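Local coordinates for Ig domain protein, group 2 domain protein (Shewanella frigidimarina, PDB 6BG8) that adsorbs the bacterium onto ice and inhibits growth of ice crystals, this chain being the C-terminal ice-binding (DUF3494) domain of a longer adhesin, at residues G200-A214 and G218-N232. Numbering follows the deposited sequence.
Sequences GNVFAWSEVNVRTGA and GRLFAVTDQVTLDAN. With PO4 (phosphate ion), chain H.
F203 and F221 form an offset stack between strands 201-204 and 219-222, ring centroids 4.6 Å apart and planes at 26°. CD2 of F221 sits over the centre of the F203 ring; F203 touches A98 and L102 of helix 84-103, and F221 touches L95 of the same helix. At the next corner, CG2 of T224 lies over one face of the W205 six-membered ring in a CH-pi contact, 3.7 Å from its centroid. On the inner side, L220 spreads its two methyls: CD2 meets V202 and V208, while CD1 touches CG2 of V210 at 3.7 Å.

These are successive coils of the parallel beta-helix characteristic of ice-binding DUF3494 domains. Parallel backbone hydrogen bonds join 201-204 to 219-222 and 208-210 to 226-229, with the pairing shifted by one residue across the corner between them.

E207 OE1 receives two N-H groups, NE2 of Q226 at 2.9 Å and ND2 of N209, which reach it from opposite faces of the carboxylate. D225 OD2 lies 4.2 Å from E207 OE1, a like-charge approach probably eased by these N-H groups and by water 1, which donates to D225 OD2 and weakly to E207 OE2. NH1 of R219 donates to N201 OD1 at 2.8 Å, the oxygen lying near the guanidinium plane; NH2 of R219 also bonds to A12 O.

T212, probably an ice-binding residue and the first of a T-A/G-X-T/N motif that runs on through G213 and A214, donates from OG1 to D230 OD2 at 2.6 Å, from above the carboxylate plane. With CG anti to the backbone N (chi1 -176°), the D230 carboxylate lies beside T212; its OD1 is hydrogen-bonded to T25 OG1. N232 braces the type II turn R211-A214: ND2 donates to R211 O at 2.9 Å and to A214 O, while OD1 accepts the D230 N-H.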
loop_
_atom_site.group_PDB
_atom_site.type_symbol
_atom_site.label_atom_id
_atom_site.label_comp_id
_atom_site.label_asym_id
_atom_site.label_seq_id
_atom_site.Cartn_x
_atom_site.Cartn_y
_atom_site.Cartn_z
ATOM N N GLY A 200 6.099 3.657 1.190
ATOM C CA GLY A 200 5.315 3.256 2.345
ATOM C C GLY A 200 4.195 2.294 1.999
ATOM O O GLY A 200 3.860 2.055 0.840
ATOM N N ASN A 201 3.606 1.734 3.059
ATOM C CA ASN A 201 2.487 0.806 2.944
ATOM C C ASN A 201 1.191 1.588 3.104
ATOM O O ASN A 201 0.896 2.100 4.188
ATOM C CB ASN A 201 2.586 -0.300 3.990
ATOM C CG ASN A 201 3.893 -1.053 3.911
ATOM O OD1 ASN A 201 4.048 -1.950 3.083
ATOM N ND2 ASN A 201 4.853 -0.685 4.765
ATOM N N VAL A 202 0.399 1.647 2.040
ATOM C CA VAL A 202 -0.824 2.444 2.034
ATOM C C VAL A 202 -1.999 1.547 2.412
ATOM O O VAL A 202 -2.254 0.539 1.747
ATOM C CB VAL A 202 -1.045 3.094 0.660
ATOM C CG1 VAL A 202 -2.326 3.904 0.646
ATOM C CG2 VAL A 202 0.142 3.974 0.294
ATOM N N PHE A 203 -2.705 1.905 3.483
ATOM C CA PHE A 203 -3.953 1.257 3.898
ATOM C C PHE A 203 -5.077 2.284 3.767
ATOM O O PHE A 203 -5.393 3.004 4.719
ATOM C CB PHE A 203 -3.856 0.734 5.331
ATOM C CG PHE A 203 -2.904 -0.413 5.498
ATOM C CD1 PHE A 203 -1.529 -0.192 5.530
ATOM C CD2 PHE A 203 -3.385 -1.710 5.661
ATOM C CE1 PHE A 203 -0.650 -1.248 5.700
ATOM C CE2 PHE A 203 -2.512 -2.770 5.826
ATOM C CZ PHE A 203 -1.143 -2.535 5.849
ATOM N N ALA A 204 -5.673 2.360 2.576
ATOM C CA ALA A 204 -6.795 3.258 2.333
ATOM C C ALA A 204 -8.096 2.516 2.592
ATOM O O ALA A 204 -8.291 1.408 2.086
ATOM C CB ALA A 204 -6.775 3.783 0.897
ATOM N N TRP A 205 -8.981 3.119 3.390
ATOM C CA TRP A 205 -10.251 2.454 3.659
ATOM C C TRP A 205 -11.060 2.294 2.383
ATOM O O TRP A 205 -11.675 1.245 2.158
ATOM C CB TRP A 205 -11.066 3.227 4.698
ATOM C CG TRP A 205 -12.386 2.569 4.947
ATOM C CD1 TRP A 205 -13.614 2.971 4.487
ATOM C CD2 TRP A 205 -12.613 1.369 5.695
ATOM N NE1 TRP A 205 -14.586 2.098 4.915
ATOM C CE2 TRP A 205 -13.999 1.105 5.654
ATOM C CE3 TRP A 205 -11.777 0.491 6.394
ATOM C CZ2 TRP A 205 -14.571 0.005 6.297
ATOM C CZ3 TRP A 205 -12.354 -0.609 7.038
ATOM C CH2 TRP A 205 -13.732 -0.839 6.976
ATOM N N SER A 206 -11.071 3.321 1.534
ATOM C CA SER A 206 -11.829 3.262 0.291
ATOM C C SER A 206 -10.963 2.772 -0.863
ATOM O O SER A 206 -10.913 1.568 -1.122
ATOM C CB SER A 206 -12.429 4.632 -0.036
ATOM O OG SER A 206 -11.455 5.646 0.093
ATOM N N GLU A 207 -10.266 3.679 -1.549
ATOM C CA GLU A 207 -9.523 3.322 -2.752
ATOM C C GLU A 207 -8.160 4.005 -2.769
ATOM O O GLU A 207 -7.933 5.007 -2.090
ATOM C CB GLU A 207 -10.303 3.704 -4.023
ATOM C CG GLU A 207 -10.654 5.184 -4.138
ATOM C CD GLU A 207 -11.442 5.519 -5.406
ATOM O OE1 GLU A 207 -11.089 5.004 -6.490
ATOM O OE2 GLU A 207 -12.411 6.306 -5.316
ATOM N N VAL A 208 -7.260 3.455 -3.587
ATOM C CA VAL A 208 -5.958 4.055 -3.866
ATOM C C VAL A 208 -5.901 4.366 -5.354
ATOM O O VAL A 208 -6.135 3.479 -6.185
ATOM C CB VAL A 208 -4.796 3.123 -3.471
ATOM C CG1 VAL A 208 -3.453 3.816 -3.717
ATOM C CG2 VAL A 208 -4.923 2.668 -2.018
ATOM N N ASN A 209 -5.595 5.616 -5.693
ATOM C CA ASN A 209 -5.470 6.028 -7.089
ATOM C C ASN A 209 -4.051 6.533 -7.294
ATOM O O ASN A 209 -3.692 7.597 -6.784
ATOM C CB ASN A 209 -6.491 7.110 -7.447
ATOM C CG ASN A 209 -7.925 6.735 -7.055
ATOM O OD1 ASN A 209 -8.688 7.584 -6.586
ATOM N ND2 ASN A 209 -8.295 5.475 -7.258
ATOM N N VAL A 210 -3.245 5.774 -8.037
ATOM C CA VAL A 210 -1.873 6.160 -8.352
ATOM C C VAL A 210 -1.878 6.801 -9.733
ATOM O O VAL A 210 -2.302 6.176 -10.713
ATOM C CB VAL A 210 -0.920 4.955 -8.301
ATOM C CG1 VAL A 210 0.536 5.429 -8.322
ATOM C CG2 VAL A 210 -1.215 4.094 -7.064
ATOM N N ARG A 211 -1.422 8.046 -9.814
ATOM C CA ARG A 211 -1.590 8.817 -11.034
ATOM C C ARG A 211 -0.376 8.638 -11.947
ATOM O O ARG A 211 0.653 8.086 -11.555
ATOM C CB ARG A 211 -1.862 10.287 -10.686
ATOM C CG ARG A 211 -3.246 10.448 -10.037
ATOM C CD ARG A 211 -3.458 11.766 -9.342
ATOM N NE ARG A 211 -3.325 12.922 -10.223
ATOM C CZ ARG A 211 -4.283 13.359 -11.036
ATOM N NH1 ARG A 211 -5.447 12.719 -11.106
ATOM N NH2 ARG A 211 -4.069 14.427 -11.788
ATOM N N THR A 212 -0.538 9.087 -13.194
ATOM C CA THR A 212 0.363 8.808 -14.309
ATOM C C THR A 212 1.837 8.860 -13.919
ATOM O O THR A 212 2.344 9.903 -13.512
ATOM C CB THR A 212 0.088 9.828 -15.422
ATOM O OG1 THR A 212 -1.328 10.029 -15.547
ATOM C CG2 THR A 212 0.631 9.328 -16.739
ATOM N N GLY A 213 2.539 7.734 -14.068
ATOM C CA GLY A 213 3.987 7.728 -13.987
ATOM C C GLY A 213 4.590 7.715 -12.597
ATOM O O GLY A 213 5.819 7.653 -12.483
ATOM N N ALA A 214 3.784 7.753 -11.540
ATOM C CA ALA A 214 4.346 7.708 -10.196
ATOM C C ALA A 214 5.065 6.385 -9.945
ATOM O O ALA A 214 4.719 5.341 -10.512
ATOM C CB ALA A 214 3.251 7.917 -9.146
ATOM N N GLY A 218 6.614 0.064 -1.715
ATOM C CA GLY A 218 5.816 -0.175 -0.526
ATOM C C GLY A 218 4.730 -1.180 -0.805
ATOM O O GLY A 218 5.015 -2.248 -1.347
ATOM N N ARG A 219 3.495 -0.850 -0.445
ATOM C CA ARG A 219 2.337 -1.702 -0.705
ATOM C C ARG A 219 1.115 -0.811 -0.876
ATOM O O ARG A 219 1.041 0.267 -0.288
ATOM C CB ARG A 219 2.086 -2.687 0.441
ATOM C CG ARG A 219 3.127 -3.774 0.622
ATOM C CD ARG A 219 2.723 -4.701 1.762
ATOM N NE ARG A 219 3.680 -5.784 1.959
ATOM C CZ ARG A 219 4.814 -5.656 2.639
ATOM N NH1 ARG A 219 5.133 -4.493 3.194
ATOM N NH2 ARG A 219 5.618 -6.699 2.786
ATOM N N LEU A 220 0.138 -1.280 -1.658
ATOM C CA LEU A 220 -1.090 -0.521 -1.912
ATOM C C LEU A 220 -2.304 -1.376 -1.560
ATOM O O LEU A 220 -2.601 -2.344 -2.262
ATOM C CB LEU A 220 -1.150 -0.071 -3.371
ATOM C CG LEU A 220 0.051 0.778 -3.803
ATOM C CD1 LEU A 220 0.030 1.035 -5.298
ATOM C CD2 LEU A 220 0.090 2.098 -3.014
ATOM N N PHE A 221 -3.013 -1.009 -0.487
ATOM C CA PHE A 221 -4.192 -1.726 -0.011
ATOM C C PHE A 221 -5.410 -0.817 -0.094
ATOM O O PHE A 221 -5.381 0.309 0.416
ATOM C CB PHE A 221 -4.036 -2.186 1.452
ATOM C CG PHE A 221 -2.920 -3.171 1.684
ATOM C CD1 PHE A 221 -3.088 -4.510 1.389
ATOM C CD2 PHE A 221 -1.721 -2.762 2.253
ATOM C CE1 PHE A 221 -2.067 -5.419 1.618
ATOM C CE2 PHE A 221 -0.694 -3.668 2.480
ATOM C CZ PHE A 221 -0.870 -4.999 2.164
ATOM N N ALA A 222 -6.493 -1.318 -0.693
ATOM C CA ALA A 222 -7.791 -0.651 -0.658
ATOM C C ALA A 222 -8.750 -1.577 0.082
ATOM O O ALA A 222 -9.121 -2.633 -0.438
ATOM C CB ALA A 222 -8.285 -0.324 -2.069
ATOM N N VAL A 223 -9.134 -1.199 1.305
ATOM C CA VAL A 223 -9.846 -2.138 2.171
ATOM C C VAL A 223 -11.236 -2.447 1.628
ATOM O O VAL A 223 -11.683 -3.600 1.676
ATOM C CB VAL A 223 -9.909 -1.605 3.613
ATOM C CG1 VAL A 223 -10.703 -2.575 4.495
ATOM C CG2 VAL A 223 -8.497 -1.406 4.169
ATOM N N THR A 224 -11.955 -1.437 1.124
ATOM C CA THR A 224 -13.328 -1.649 0.686
ATOM C C THR A 224 -13.576 -1.378 -0.788
ATOM O O THR A 224 -14.666 -1.700 -1.270
ATOM C CB THR A 224 -14.322 -0.797 1.498
ATOM O OG1 THR A 224 -14.135 0.597 1.210
ATOM C CG2 THR A 224 -14.150 -1.044 2.982
ATOM N N ASP A 225 -12.623 -0.809 -1.522
ATOM C CA ASP A 225 -12.883 -0.585 -2.939
ATOM C C ASP A 225 -11.708 -1.049 -3.791
ATOM O O ASP A 225 -11.455 -2.253 -3.870
ATOM C CB ASP A 225 -13.223 0.881 -3.209
ATOM C CG ASP A 225 -13.838 1.094 -4.586
ATOM O OD1 ASP A 225 -14.225 0.092 -5.233
ATOM O OD2 ASP A 225 -13.911 2.258 -5.030
ATOM N N GLN A 226 -10.966 -0.122 -4.404
ATOM C CA GLN A 226 -10.126 -0.495 -5.533
ATOM C C GLN A 226 -8.752 0.160 -5.453
ATOM O O GLN A 226 -8.571 1.218 -4.853
ATOM C CB GLN A 226 -10.780 -0.101 -6.864
ATOM C CG GLN A 226 -10.952 1.402 -7.027
ATOM C CD GLN A 226 -11.604 1.779 -8.338
ATOM O OE1 GLN A 226 -11.819 0.928 -9.199
ATOM N NE2 GLN A 226 -11.938 3.059 -8.491
ATOM N N VAL A 227 -7.790 -0.463 -6.122
ATOM C CA VAL A 227 -6.499 0.158 -6.392
ATOM C C VAL A 227 -6.414 0.392 -7.892
ATOM O O VAL A 227 -6.568 -0.548 -8.678
ATOM C CB VAL A 227 -5.325 -0.713 -5.921
ATOM C CG1 VAL A 227 -4.007 -0.029 -6.270
ATOM C CG2 VAL A 227 -5.397 -0.993 -4.422
ATOM N N THR A 228 -6.166 1.632 -8.298
ATOM C CA THR A 228 -6.009 1.940 -9.715
ATOM C C THR A 228 -4.612 2.477 -9.974
ATOM O O THR A 228 -4.096 3.286 -9.200
ATOM C CB THR A 228 -7.063 2.949 -10.217
ATOM O OG1 THR A 228 -6.800 4.257 -9.685
ATOM C CG2 THR A 228 -8.453 2.495 -9.823
ATOM N N LEU A 229 -4.006 1.994 -11.057
ATOM C CA LEU A 229 -2.703 2.425 -11.539
ATOM C C LEU A 229 -2.833 3.109 -12.890
ATOM O O LEU A 229 -3.700 2.771 -13.698
ATOM C CB LEU A 229 -1.740 1.250 -11.705
ATOM C CG LEU A 229 -1.476 0.329 -10.526
ATOM C CD1 LEU A 229 -0.342 -0.607 -10.917
ATOM C CD2 LEU A 229 -1.116 1.167 -9.298
ATOM N N ASP A 230 -1.935 4.051 -13.134
ATOM C CA ASP A 230 -1.783 4.704 -14.430
ATOM C C ASP A 230 -0.280 4.703 -14.729
ATOM O O ASP A 230 0.448 5.602 -14.297
ATOM C CB ASP A 230 -2.386 6.105 -14.403
ATOM C CG ASP A 230 -2.341 6.798 -15.758
ATOM O OD1 ASP A 230 -1.814 6.210 -16.735
ATOM O OD2 ASP A 230 -2.842 7.937 -15.838
ATOM N N ALA A 231 0.182 3.670 -15.437
ATOM C CA ALA A 231 1.571 3.575 -15.893
ATOM C C ALA A 231 2.566 3.775 -14.747
ATOM O O ALA A 231 3.416 4.668 -14.772
ATOM C CB ALA A 231 1.838 4.588 -17.016
ATOM N N ASN A 232 2.464 2.913 -13.734
ATOM C CA ASN A 232 3.265 3.063 -12.529
ATOM C C ASN A 232 4.264 1.930 -12.384
ATOM O O ASN A 232 3.988 0.785 -12.739
ATOM C CB ASN A 232 2.387 3.088 -11.280
ATOM C CG ASN A 232 1.321 4.140 -11.350
ATOM O OD1 ASN A 232 0.130 3.836 -11.289
ATOM N ND2 ASN A 232 1.739 5.391 -11.500
HETATM P P PO4 H . -0.822 15.894 -10.156
HETATM O O1 PO4 H . -0.940 16.860 -9.003
HETATM O O2 PO4 H . -1.838 16.244 -11.223
HETATM O O3 PO4 H . -1.127 14.478 -9.698
HETATM O O4 PO4 H . 0.580 15.990 -10.717
HETATM O O HOH W 1 -14.080 4.264 -3.214
HETATM O O HOH W 2 -4.976 5.646 -11.072
HETATM O O HOH W 3 -3.663 9.307 -13.554
#